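Local coordinates for mitochondrial RNA-binding protein 2 (Trypanosoma brucei, PDB 2GIA) that probably binds guide RNA and mRNA as a complex with mitochondrial RNA-binding protein 1, acting as a matchmaker in mitochondrial RNA editing, at residues Leu62-Arg67 with Val71-His76; Leu106-Leu109 with Lys115-Val118; His50-Asp53 with Ser57-His60; Thr128-Pro131 with Phe137-Lys140. One frame throughout, in Å; residues are numbered along the deposited sequence.

Interaction 1: Leu62-Arg67 with Val71-His76; sequences LRVLHR and VVLDYH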
loop_
_atom_site.group_PDB
_atom_site.type_symbol
_atom_site.label_atom_id
_atom_site.label_comp_id
_atom_site.label_asym_id
_atom_site.label_seq_id
_atom_site.Cartn_x
_atom_site.Cartn_y
_atom_site.Cartn_z
ATOM N N LEU D 62 19.546 -16.532 -1.080
ATOM C CA LEU D 62 19.543 -15.342 -1.917
ATOM C C LEU D 62 19.023 -14.245 -1.016
ATOM O O LEU D 62 17.936 -14.386 -0.418
ATOM C CB LEU D 62 18.610 -15.479 -3.127
ATOM C CG LEU D 62 18.593 -14.237 -4.045
ATOM C CD1 LEU D 62 19.914 -14.119 -4.812
ATOM C CD2 LEU D 62 17.463 -14.352 -5.039
ATOM N N ARG D 63 19.817 -13.186 -0.850
ATOM C CA ARG D 63 19.358 -12.070 -0.057
ATOM C C ARG D 63 19.049 -11.025 -1.121
ATOM O O ARG D 63 19.825 -10.851 -2.088
ATOM C CB ARG D 63 20.433 -11.592 0.906
ATOM C CG ARG D 63 20.819 -12.648 1.983
ATOM C CD ARG D 63 21.619 -12.006 3.128
ATOM N NE ARG D 63 20.760 -11.110 3.906
ATOM C CZ ARG D 63 20.932 -9.796 4.056
ATOM N NH1 ARG D 63 21.953 -9.164 3.485
ATOM N NH2 ARG D 63 20.072 -9.103 4.793
ATOM N N VAL D 64 17.888 -10.385 -0.988
ATOM C CA VAL D 64 17.456 -9.356 -1.943
ATOM C C VAL D 64 17.475 -8.056 -1.192
ATOM O O VAL D 64 16.796 -7.912 -0.178
ATOM C CB VAL D 64 16.012 -9.596 -2.475
ATOM C CG1 VAL D 64 15.613 -8.481 -3.436
ATOM C CG2 VAL D 64 15.929 -10.952 -3.165
ATOM N N LEU D 65 18.254 -7.091 -1.666
ATOM C CA LEU D 65 18.303 -5.838 -0.921
ATOM C C LEU D 65 18.193 -4.615 -1.752
ATOM O O LEU D 65 18.258 -4.671 -2.978
ATOM C CB LEU D 65 19.580 -5.760 -0.087
ATOM C CG LEU D 65 20.920 -6.188 -0.684
ATOM C CD1 LEU D 65 21.956 -5.138 -0.406
ATOM C CD2 LEU D 65 21.361 -7.484 -0.067
ATOM N N HIS D 66 18.014 -3.492 -1.078
ATOM C CA HIS D 66 17.891 -2.239 -1.779
ATOM C C HIS D 66 18.978 -1.305 -1.281
ATOM O O HIS D 66 19.040 -0.970 -0.098
ATOM C CB HIS D 66 16.514 -1.638 -1.560
ATOM C CG HIS D 66 16.250 -0.461 -2.440
ATOM N ND1 HIS D 66 16.229 0.828 -1.964
ATOM C CD2 HIS D 66 16.032 -0.379 -3.776
ATOM C CE1 HIS D 66 16.012 1.660 -2.969
ATOM N NE2 HIS D 66 15.887 0.951 -4.080
ATOM N N ARG D 67 19.851 -0.863 -2.182
ATOM C CA ARG D 67 20.960 -0.015 -1.735
ATOM C C ARG D 67 21.342 0.983 -2.802
ATOM O O ARG D 67 21.541 0.606 -3.951
ATOM C CB ARG D 67 22.159 -0.922 -1.385
ATOM C CG ARG D 67 23.381 -0.168 -0.783
ATOM C CD ARG D 67 24.459 -1.158 -0.325
ATOM N NE ARG D 67 24.860 -1.979 -1.455
ATOM C CZ ARG D 67 25.155 -3.270 -1.385
ATOM N NH1 ARG D 67 25.105 -3.915 -0.228
ATOM N NH2 ARG D 67 25.479 -3.917 -2.491
ATOM N N VAL D 71 18.528 -2.543 -6.830
ATOM C CA VAL D 71 18.028 -3.731 -6.179
ATOM C C VAL D 71 19.250 -4.656 -6.352
ATOM O O VAL D 71 19.741 -4.860 -7.466
ATOM C CB VAL D 71 16.816 -4.367 -6.884
ATOM C CG1 VAL D 71 16.568 -5.816 -6.336
ATOM C CG2 VAL D 71 15.560 -3.521 -6.581
ATOM N N VAL D 72 19.746 -5.189 -5.249
ATOM C CA VAL D 72 20.887 -6.085 -5.289
ATOM C C VAL D 72 20.498 -7.534 -4.976
ATOM O O VAL D 72 19.785 -7.818 -4.001
ATOM C CB VAL D 72 21.936 -5.620 -4.271
ATOM C CG1 VAL D 72 23.254 -6.388 -4.484
ATOM C CG2 VAL D 72 22.133 -4.123 -4.395
ATOM N N LEU D 73 20.966 -8.463 -5.792
ATOM C CA LEU D 73 20.684 -9.860 -5.540
ATOM C C LEU D 73 22.016 -10.479 -5.069
ATOM O O LEU D 73 22.976 -10.537 -5.839
ATOM C CB LEU D 73 20.202 -10.547 -6.822
ATOM C CG LEU D 73 19.135 -9.796 -7.638
ATOM C CD1 LEU D 73 18.707 -10.573 -8.868
ATOM C CD2 LEU D 73 17.921 -9.564 -6.713
ATOM N N ASP D 74 22.093 -10.882 -3.799
ATOM C CA ASP D 74 23.317 -11.508 -3.260
ATOM C C ASP D 74 23.111 -13.015 -3.151
ATOM O O ASP D 74 22.374 -13.500 -2.273
ATOM C CB ASP D 74 23.668 -10.965 -1.877
ATOM C CG ASP D 74 24.364 -9.616 -1.920
ATOM O OD1 ASP D 74 24.715 -9.135 -2.999
ATOM O OD2 ASP D 74 24.568 -9.021 -0.840
ATOM N N TYR D 75 23.744 -13.776 -4.048
ATOM C CA TYR D 75 23.607 -15.224 -4.012
ATOM C C TYR D 75 24.706 -15.906 -3.179
ATOM O O TYR D 75 25.903 -15.619 -3.352
ATOM C CB TYR D 75 23.611 -15.773 -5.428
ATOM C CG TYR D 75 23.441 -17.261 -5.468
ATOM C CD1 TYR D 75 24.551 -18.107 -5.413
ATOM C CD2 TYR D 75 22.166 -17.837 -5.540
ATOM C CE1 TYR D 75 24.401 -19.487 -5.427
ATOM C CE2 TYR D 75 22.003 -19.213 -5.570
ATOM C CZ TYR D 75 23.131 -20.036 -5.510
ATOM O OH TYR D 75 22.983 -21.402 -5.527
ATOM N N HIS D 76 24.283 -16.795 -2.282
ATOM C CA HIS D 76 25.169 -17.536 -1.381
ATOM C C HIS D 76 24.971 -19.052 -1.487
ATOM O O HIS D 76 23.859 -19.521 -1.725
ATOM C CB HIS D 76 24.883 -17.201 0.081
ATOM C CG HIS D 76 24.809 -15.738 0.375
ATOM N ND1 HIS D 76 25.693 -15.109 1.216
ATOM C CD2 HIS D 76 23.923 -14.792 -0.019
ATOM C CE1 HIS D 76 25.355 -13.838 1.336
ATOM N NE2 HIS D 76 24.284 -13.620 0.596
HETATM O O HOH W 1 24.063 -10.333 1.694
#
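Asp74 OD2 and Arg63 NH1 are joined through one water, which donates to the carboxylate oxygen at 2.9 Å and accepts from Arg63 NH1 at 3.0 Å. The water lies in the plane of the guanidinium, at its edge, and also at the edge of the His76 ring, where its contact with NE2 is weak. A bend at chi3 (69°) turns the Arg63 guanidinium so that NH1 meets the water, while the aliphatic Arg63 CG passes 3.9 Å from His76 NE2. Both charged groups are anchored further out: Arg63 NE forms a salt bridge with Asp47, and Asp74 OD1 is hydrogen-bonded to Ser94. Beneath them the strands 60-67 and 70-78 form an antiparallel beta hairpin at the centre of a four-stranded sheet, in the Whirly-type fold to which the MRP family belongs. Arg63 pairs with Asp74 and Leu65 with Val72 as hydrogen-bonded pairs, each with two nearly straight N-H...O bonds; Asp74 N to Arg63 O measures 2.8 Å. On the face carrying these four residues, Leu65 CG packs 3.8 Å from Val72 CB, and Leu65 CD2 sits 3.6 Å from Asp74 OD2, so an apolar methyl flanks the carboxylate. The face of Leu62, Val64, His66, Val71, Leu73 and Tyr75 is largely apolar. In Leu62, chi1 (-179°) and chi2 (71°) together set CD1 beside the Asp74 backbone, 3.6 Å from Asp74 O, with Leu73 CB and Tyr75 CB next. Val64 CG1 meets Val71 CG1. Phe179 and Leu180 of helix 170-187 pack on this side, as does Trp164 of strand 160-168.

Interaction 2: Leu106-Leu109 with Lys115-Val118; sequences LAVL and KVEV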
loop_
_atom_site.group_PDB
_atom_site.type_symbol
_atom_site.label_atom_id
_atom_site.label_comp_id
_atom_site.label_asym_id
_atom_site.label_seq_id
_atom_site.Cartn_x
_atom_site.Cartn_y
_atom_site.Cartn_z
ATOM N N LEU D 106 8.461 -6.290 -11.934
ATOM C CA LEU D 106 7.079 -6.188 -11.455
ATOM C C LEU D 106 6.134 -6.651 -12.548
ATOM O O LEU D 106 5.121 -7.330 -12.280
ATOM C CB LEU D 106 6.743 -4.722 -11.011
ATOM C CG LEU D 106 7.356 -4.412 -9.622
ATOM C CD1 LEU D 106 7.277 -2.889 -9.359
ATOM C CD2 LEU D 106 6.610 -5.184 -8.502
ATOM N N ALA D 107 6.444 -6.286 -13.799
ATOM C CA ALA D 107 5.551 -6.677 -14.883
ATOM C C ALA D 107 5.414 -8.204 -14.976
ATOM O O ALA D 107 4.340 -8.704 -15.310
ATOM C CB ALA D 107 6.020 -6.080 -16.227
ATOM N N VAL D 108 6.485 -8.936 -14.660
ATOM C CA VAL D 108 6.423 -10.393 -14.702
ATOM C C VAL D 108 5.616 -10.907 -13.496
ATOM O O VAL D 108 4.704 -11.720 -13.657
ATOM C CB VAL D 108 7.853 -11.026 -14.721
ATOM C CG1 VAL D 108 7.772 -12.576 -14.554
ATOM C CG2 VAL D 108 8.568 -10.662 -16.062
ATOM N N LEU D 109 5.917 -10.397 -12.301
ATOM C CA LEU D 109 5.207 -10.807 -11.086
ATOM C C LEU D 109 3.705 -10.518 -11.182
ATOM O O LEU D 109 2.892 -11.264 -10.661
ATOM C CB LEU D 109 5.793 -10.054 -9.858
ATOM C CG LEU D 109 7.252 -10.447 -9.551
ATOM C CD1 LEU D 109 7.994 -9.435 -8.658
ATOM C CD2 LEU D 109 7.210 -11.787 -8.854
ATOM N N LYS D 115 8.426 -12.485 -19.387
ATOM C CA LYS D 115 9.848 -12.561 -19.097
ATOM C C LYS D 115 10.579 -11.237 -19.003
ATOM O O LYS D 115 10.195 -10.252 -19.625
ATOM C CB LYS D 115 10.568 -13.416 -20.172
ATOM C CG LYS D 115 12.099 -13.265 -20.138
ATOM C CD LYS D 115 12.822 -14.338 -20.969
ATOM C CE LYS D 115 12.696 -14.116 -22.471
ATOM N NZ LYS D 115 11.300 -14.226 -22.954
ATOM N N VAL D 116 11.646 -11.223 -18.206
ATOM C CA VAL D 116 12.492 -10.047 -18.122
ATOM C C VAL D 116 13.914 -10.596 -18.205
ATOM O O VAL D 116 14.251 -11.551 -17.507
ATOM C CB VAL D 116 12.331 -9.224 -16.797
ATOM C CG1 VAL D 116 12.517 -10.113 -15.548
ATOM C CG2 VAL D 116 13.368 -8.111 -16.772
ATOM N N GLU D 117 14.728 -10.001 -19.072
ATOM C CA GLU D 117 16.125 -10.412 -19.259
ATOM C C GLU D 117 17.075 -9.341 -18.774
ATOM O O GLU D 117 16.866 -8.163 -19.024
ATOM C CB GLU D 117 16.419 -10.658 -20.736
ATOM C CG GLU D 117 15.775 -11.908 -21.287
ATOM C CD GLU D 117 16.230 -12.189 -22.705
ATOM O OE1 GLU D 117 17.435 -12.003 -22.973
ATOM O OE2 GLU D 117 15.400 -12.599 -23.543
ATOM N N VAL D 118 18.118 -9.751 -18.066
ATOM C CA VAL D 118 19.127 -8.822 -17.580
ATOM C C VAL D 118 20.429 -9.246 -18.286
ATOM O O VAL D 118 20.818 -10.412 -18.209
ATOM C CB VAL D 118 19.339 -8.971 -16.055
ATOM C CG1 VAL D 118 20.278 -7.890 -15.557
ATOM C CG2 VAL D 118 17.985 -8.943 -15.322
#
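The last turn of helix 101-109 leans on the beginning of strand 116-119, an outermost strand of the second four-stranded antiparallel sheet within this chain. One side chain of the helix makes the contact: Val108, whose CB is directed at the strand. Only its CG2 methyl touches the segment 115-118. With CG1 anti to the backbone N (chi1 172°), CG2 is left to project across the gap, and it lands where Lys115 passes into Val116. There CG2 lies 3.6 Å from Lys115 C and 3.8 Å from Val116 N, so it rests largely on the peptide link. The same methyl then meets the Val116 side chain, 4.0 Å from Val116 CG1 and 4.1 Å from Val116 CB. Val116 CG1 stands between its own backbone N and carbonyl carbon (chi1 54°), turned to the helix. Everything that crosses here is van der Waals packing, and the approach of the backbones is modest, 6.0 Å from Val108 CA to Lys115 CA. The CB of Lys115 points away from the helix, so only its backbone takes part. Phe127 of the adjacent strand 123-129 packs against both Val108 and Val116 and adds to the apolar cluster. Ser113 fixes the intervening turn, its OG bonded to Lys115 N and its backbone to that of Ala107. Across the helix, Leu106 packs on helix 170-187 and on His137 of the neighbouring mitochondrial RNA-binding protein 1 chain. A short helix following one antiparallel sheet and packing on the first strand of the next is the link between the two sheets of the Whirly-type fold.

Interaction 3: His50-Asp53 with Ser57-His60; sequences HWND and SRGH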
loop_
_atom_site.group_PDB
_atom_site.type_symbol
_atom_site.label_atom_id
_atom_site.label_comp_id
_atom_site.label_asym_id
_atom_site.label_seq_id
_atom_site.Cartn_x
_atom_site.Cartn_y
_atom_site.Cartn_z
ATOM N N HIS D 50 17.029 -21.431 1.103
ATOM C CA HIS D 50 16.856 -22.782 0.568
ATOM C C HIS D 50 17.971 -23.722 1.074
ATOM O O HIS D 50 18.758 -24.263 0.289
ATOM C CB HIS D 50 16.851 -22.746 -0.966
ATOM C CG HIS D 50 15.729 -21.938 -1.553
ATOM N ND1 HIS D 50 14.498 -21.801 -0.934
ATOM C CD2 HIS D 50 15.622 -21.294 -2.740
ATOM C CE1 HIS D 50 13.684 -21.118 -1.720
ATOM N NE2 HIS D 50 14.341 -20.799 -2.825
ATOM N N TRP D 51 18.039 -23.860 2.395
ATOM C CA TRP D 51 19.020 -24.706 3.070
ATOM C C TRP D 51 18.778 -26.179 2.766
ATOM O O TRP D 51 17.655 -26.608 2.504
ATOM C CB TRP D 51 18.908 -24.541 4.580
ATOM C CG TRP D 51 19.252 -23.206 5.129
ATOM C CD1 TRP D 51 18.663 -22.599 6.195
ATOM C CD2 TRP D 51 20.329 -22.363 4.730
ATOM N NE1 TRP D 51 19.313 -21.430 6.495
ATOM C CE2 TRP D 51 20.341 -21.257 5.609
ATOM C CE3 TRP D 51 21.288 -22.430 3.716
ATOM C CZ2 TRP D 51 21.275 -20.221 5.507
ATOM C CZ3 TRP D 51 22.222 -21.402 3.614
ATOM C CH2 TRP D 51 22.206 -20.312 4.509
ATOM N N ASN D 52 19.848 -26.956 2.839
ATOM C CA ASN D 52 19.759 -28.382 2.608
ATOM C C ASN D 52 20.948 -29.048 3.276
ATOM O O ASN D 52 22.005 -29.158 2.668
ATOM C CB ASN D 52 19.769 -28.691 1.114
ATOM C CG ASN D 52 19.652 -30.181 0.835
ATOM O OD1 ASN D 52 18.724 -30.837 1.301
ATOM N ND2 ASN D 52 20.596 -30.720 0.074
ATOM N N ASP D 53 20.786 -29.459 4.532
ATOM C CA ASP D 53 21.872 -30.127 5.252
ATOM C C ASP D 53 22.085 -31.490 4.608
ATOM O O ASP D 53 23.224 -31.915 4.397
ATOM C CB ASP D 53 21.530 -30.331 6.735
ATOM C CG ASP D 53 21.355 -29.026 7.489
ATOM O OD1 ASP D 53 22.131 -28.070 7.257
ATOM O OD2 ASP D 53 20.439 -28.969 8.329
ATOM N N SER D 57 25.795 -29.081 -0.712
ATOM C CA SER D 57 26.156 -28.559 -2.024
ATOM C C SER D 57 24.960 -28.017 -2.801
ATOM O O SER D 57 25.125 -27.268 -3.760
ATOM C CB SER D 57 26.831 -29.654 -2.856
ATOM O OG SER D 57 25.869 -30.614 -3.260
ATOM N N ARG D 58 23.758 -28.406 -2.395
ATOM C CA ARG D 58 22.555 -27.955 -3.081
ATOM C C ARG D 58 21.763 -26.880 -2.308
ATOM O O ARG D 58 20.724 -26.405 -2.765
ATOM C CB ARG D 58 21.685 -29.177 -3.401
ATOM C CG ARG D 58 22.433 -30.201 -4.276
ATOM C CD ARG D 58 21.529 -31.299 -4.852
ATOM N NE ARG D 58 21.015 -32.207 -3.826
ATOM C CZ ARG D 58 20.175 -33.216 -4.063
ATOM N NH1 ARG D 58 19.746 -33.455 -5.301
ATOM N NH2 ARG D 58 19.760 -33.985 -3.059
ATOM N N GLY D 59 22.276 -26.496 -1.143
ATOM C CA GLY D 59 21.624 -25.477 -0.340
ATOM C C GLY D 59 22.158 -24.093 -0.687
ATOM O O GLY D 59 23.357 -23.915 -0.902
ATOM N N HIS D 60 21.273 -23.103 -0.753
ATOM C CA HIS D 60 21.696 -21.752 -1.088
ATOM C C HIS D 60 20.804 -20.705 -0.411
ATOM O O HIS D 60 19.729 -21.018 0.118
ATOM C CB HIS D 60 21.684 -21.524 -2.621
ATOM C CG HIS D 60 20.367 -21.827 -3.267
ATOM N ND1 HIS D 60 20.042 -23.076 -3.753
ATOM C CD2 HIS D 60 19.274 -21.050 -3.470
ATOM C CE1 HIS D 60 18.806 -23.058 -4.224
ATOM N NE2 HIS D 60 18.318 -21.841 -4.063
#
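His50 and His60 meet twice, through their backbones and through their imidazoles. They are an antiparallel hydrogen-bonded pair: His50 N donates to His60 O at 2.9 Å, while the return bond from His60 N to His50 O (3.0 Å) approaches from above the carbonyl plane. The side chains run alongside each other in the same direction. His60 CG sits between its own backbone N and carbonyl carbon (chi1 55°), which lays its ring under His50 CB; that carbon stands over one ring face, 3.8 Å from the centroid, as a CH-pi contact, and the two ring planes are turned 87° apart. His60 NE2 lies in the plane of the His50 ring, at its CD2 edge. Gly59 CA comes within 3.2 Å of His50 O in a CA-H...O contact. Further along, Asn52 ND2 lies 4.0 Å from Arg58 CB. In the next shell, Glu167 O holds His50 NE2, and the Tyr75 ring meets that of His60. Asp55 ties the loop together, binding Asn52 ND2 through its backbone oxygen and forming a salt bridge with Arg58 NE; Gln78 takes Asn52 N. The arrangement is the closing end of a beta hairpin, where the last pair of strands 45-50 and 60-67 gives way to their connecting loop.

Interaction 4: Thr128-Pro131 with Phe137-Lys140; sequences TPNP and FTLK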
loop_
_atom_site.group_PDB
_atom_site.type_symbol
_atom_site.label_atom_id
_atom_site.label_comp_id
_atom_site.label_asym_id
_atom_site.label_seq_id
_atom_site.Cartn_x
_atom_site.Cartn_y
_atom_site.Cartn_z
ATOM N N THR D 128 11.200 -15.485 -15.017
ATOM C CA THR D 128 10.006 -15.895 -15.708
ATOM C C THR D 128 9.089 -16.658 -14.781
ATOM O O THR D 128 9.514 -17.122 -13.711
ATOM C CB THR D 128 10.425 -16.857 -16.847
ATOM O OG1 THR D 128 11.109 -17.968 -16.256
ATOM C CG2 THR D 128 11.427 -16.184 -17.789
ATOM N N PRO D 129 7.816 -16.811 -15.174
ATOM C CA PRO D 129 6.869 -17.561 -14.345
ATOM C C PRO D 129 7.272 -19.038 -14.441
ATOM O O PRO D 129 7.838 -19.480 -15.448
ATOM C CB PRO D 129 5.514 -17.352 -15.021
ATOM C CG PRO D 129 5.710 -16.239 -15.964
ATOM C CD PRO D 129 7.153 -16.112 -16.284
ATOM N N ASN D 130 6.997 -19.798 -13.397
ATOM C CA ASN D 130 7.312 -21.219 -13.426
ATOM C C ASN D 130 6.004 -21.946 -13.743
ATOM O O ASN D 130 5.036 -21.853 -12.996
ATOM C CB ASN D 130 7.862 -21.694 -12.081
ATOM C CG ASN D 130 8.195 -23.175 -12.095
ATOM O OD1 ASN D 130 7.673 -23.920 -12.932
ATOM N ND2 ASN D 130 9.056 -23.612 -11.173
ATOM N N PRO D 131 5.961 -22.672 -14.870
ATOM C CA PRO D 131 4.791 -23.432 -15.327
ATOM C C PRO D 131 4.236 -24.402 -14.281
ATOM O O PRO D 131 3.036 -24.642 -14.237
ATOM C CB PRO D 131 5.321 -24.205 -16.542
ATOM C CG PRO D 131 6.462 -23.383 -17.032
ATOM C CD PRO D 131 7.108 -22.849 -15.780
ATOM N N PHE D 137 7.716 -18.315 -9.627
ATOM C CA PHE D 137 8.620 -17.776 -10.615
ATOM C C PHE D 137 10.005 -18.354 -10.468
ATOM O O PHE D 137 10.326 -18.946 -9.438
ATOM C CB PHE D 137 8.679 -16.256 -10.453
ATOM C CG PHE D 137 7.354 -15.588 -10.672
ATOM C CD1 PHE D 137 7.014 -15.079 -11.923
ATOM C CD2 PHE D 137 6.405 -15.550 -9.655
ATOM C CE1 PHE D 137 5.735 -14.541 -12.156
ATOM C CE2 PHE D 137 5.128 -15.015 -9.880
ATOM C CZ PHE D 137 4.794 -14.513 -11.128
ATOM N N THR D 138 10.818 -18.150 -11.509
ATOM C CA THR D 138 12.179 -18.662 -11.521
ATOM C C THR D 138 13.233 -17.651 -11.961
ATOM O O THR D 138 13.084 -17.038 -13.000
ATOM C CB THR D 138 12.303 -19.881 -12.490
ATOM O OG1 THR D 138 11.427 -20.923 -12.045
ATOM C CG2 THR D 138 13.758 -20.396 -12.488
ATOM N N LEU D 139 14.279 -17.484 -11.153
ATOM C CA LEU D 139 15.404 -16.614 -11.491
ATOM C C LEU D 139 16.533 -17.595 -11.950
ATOM O O LEU D 139 16.929 -18.486 -11.184
ATOM C CB LEU D 139 15.900 -15.829 -10.256
ATOM C CG LEU D 139 17.164 -14.957 -10.462
ATOM C CD1 LEU D 139 16.908 -13.951 -11.536
ATOM C CD2 LEU D 139 17.599 -14.241 -9.177
ATOM N N LYS D 140 16.980 -17.456 -13.199
ATOM C CA LYS D 140 18.053 -18.297 -13.798
ATOM C C LYS D 140 19.129 -17.322 -14.237
ATOM O O LYS D 140 18.843 -16.363 -14.963
ATOM C CB LYS D 140 17.571 -19.029 -15.052
ATOM C CG LYS D 140 16.292 -19.818 -14.911
ATOM C CD LYS D 140 15.708 -20.101 -16.300
ATOM C CE LYS D 140 14.326 -20.757 -16.262
ATOM N NZ LYS D 140 13.827 -20.909 -17.665
HETATM O O HOH W 2 9.466 -21.492 -8.464
#
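Phe137 turns its CG beside its own backbone N (chi1 -62°), which brings the ring obliquely against Pro129; Asn130, its CB directed toward the partner strand, holds CG anti to its N (chi1 180°), with ND2 also near Thr138 OG1. Phe137 CD1 thereby reaches 3.5 Å from Pro129 CA, and CE1 lies 4.0 Å from Pro129 CB. On the Thr138 side, Asn130 CB sits 3.6 Å from Thr138 OG1. That hydroxyl is hydrogen-bonded to Glu167, and Asn130 OD1 accepts from Ala132 N, within the loop. Thr128 and Thr138 form a hydrogen-bonded antiparallel pair, with Thr138 N to Thr128 O at 2.8 Å and the longer Thr128 N to Thr138 O at 3.2 Å. Pro129 and Phe137 follow as a non-hydrogen-bonded pair, a position where proline's missing N-H costs no rung to strand 137-145, and their side chains diverge. A water lies 2.9 Å from Phe137 O, probably bonded to it, with a weak bond from Asn130 ND2. These residues form the loop end of the hairpin of strands 123-129 and 137-145; Val108 and Leu109 of helix 101-109 pack against Phe137, and strand 160-168 flanks the other side of strand 137-145.

Interactions 2 and 4 form one continuous patch, their centres 10 Å apart: Phe137 CE1 lies 3.4 Å from Val108 O, Lys115 CB lies 3.8 Å from Thr128 CG2, and strands 116-119 and 123-129, one from each contact, are neighbours in the same sheet. Interaction 3 lies at the loop end of the first sheet and touches interaction 1, with His76 O 3.1 Å from His60 CB. The two sheets meet between interactions 1 and 4, where Leu73 CD1 packs 3.8 Å from Leu139 CD2. Interactions 2 and 3 are remote, about 26 Å between centres. Glu167 connects interactions 3 and 4, bonding His50 through its backbone oxygen and Thr138 through its carboxylate.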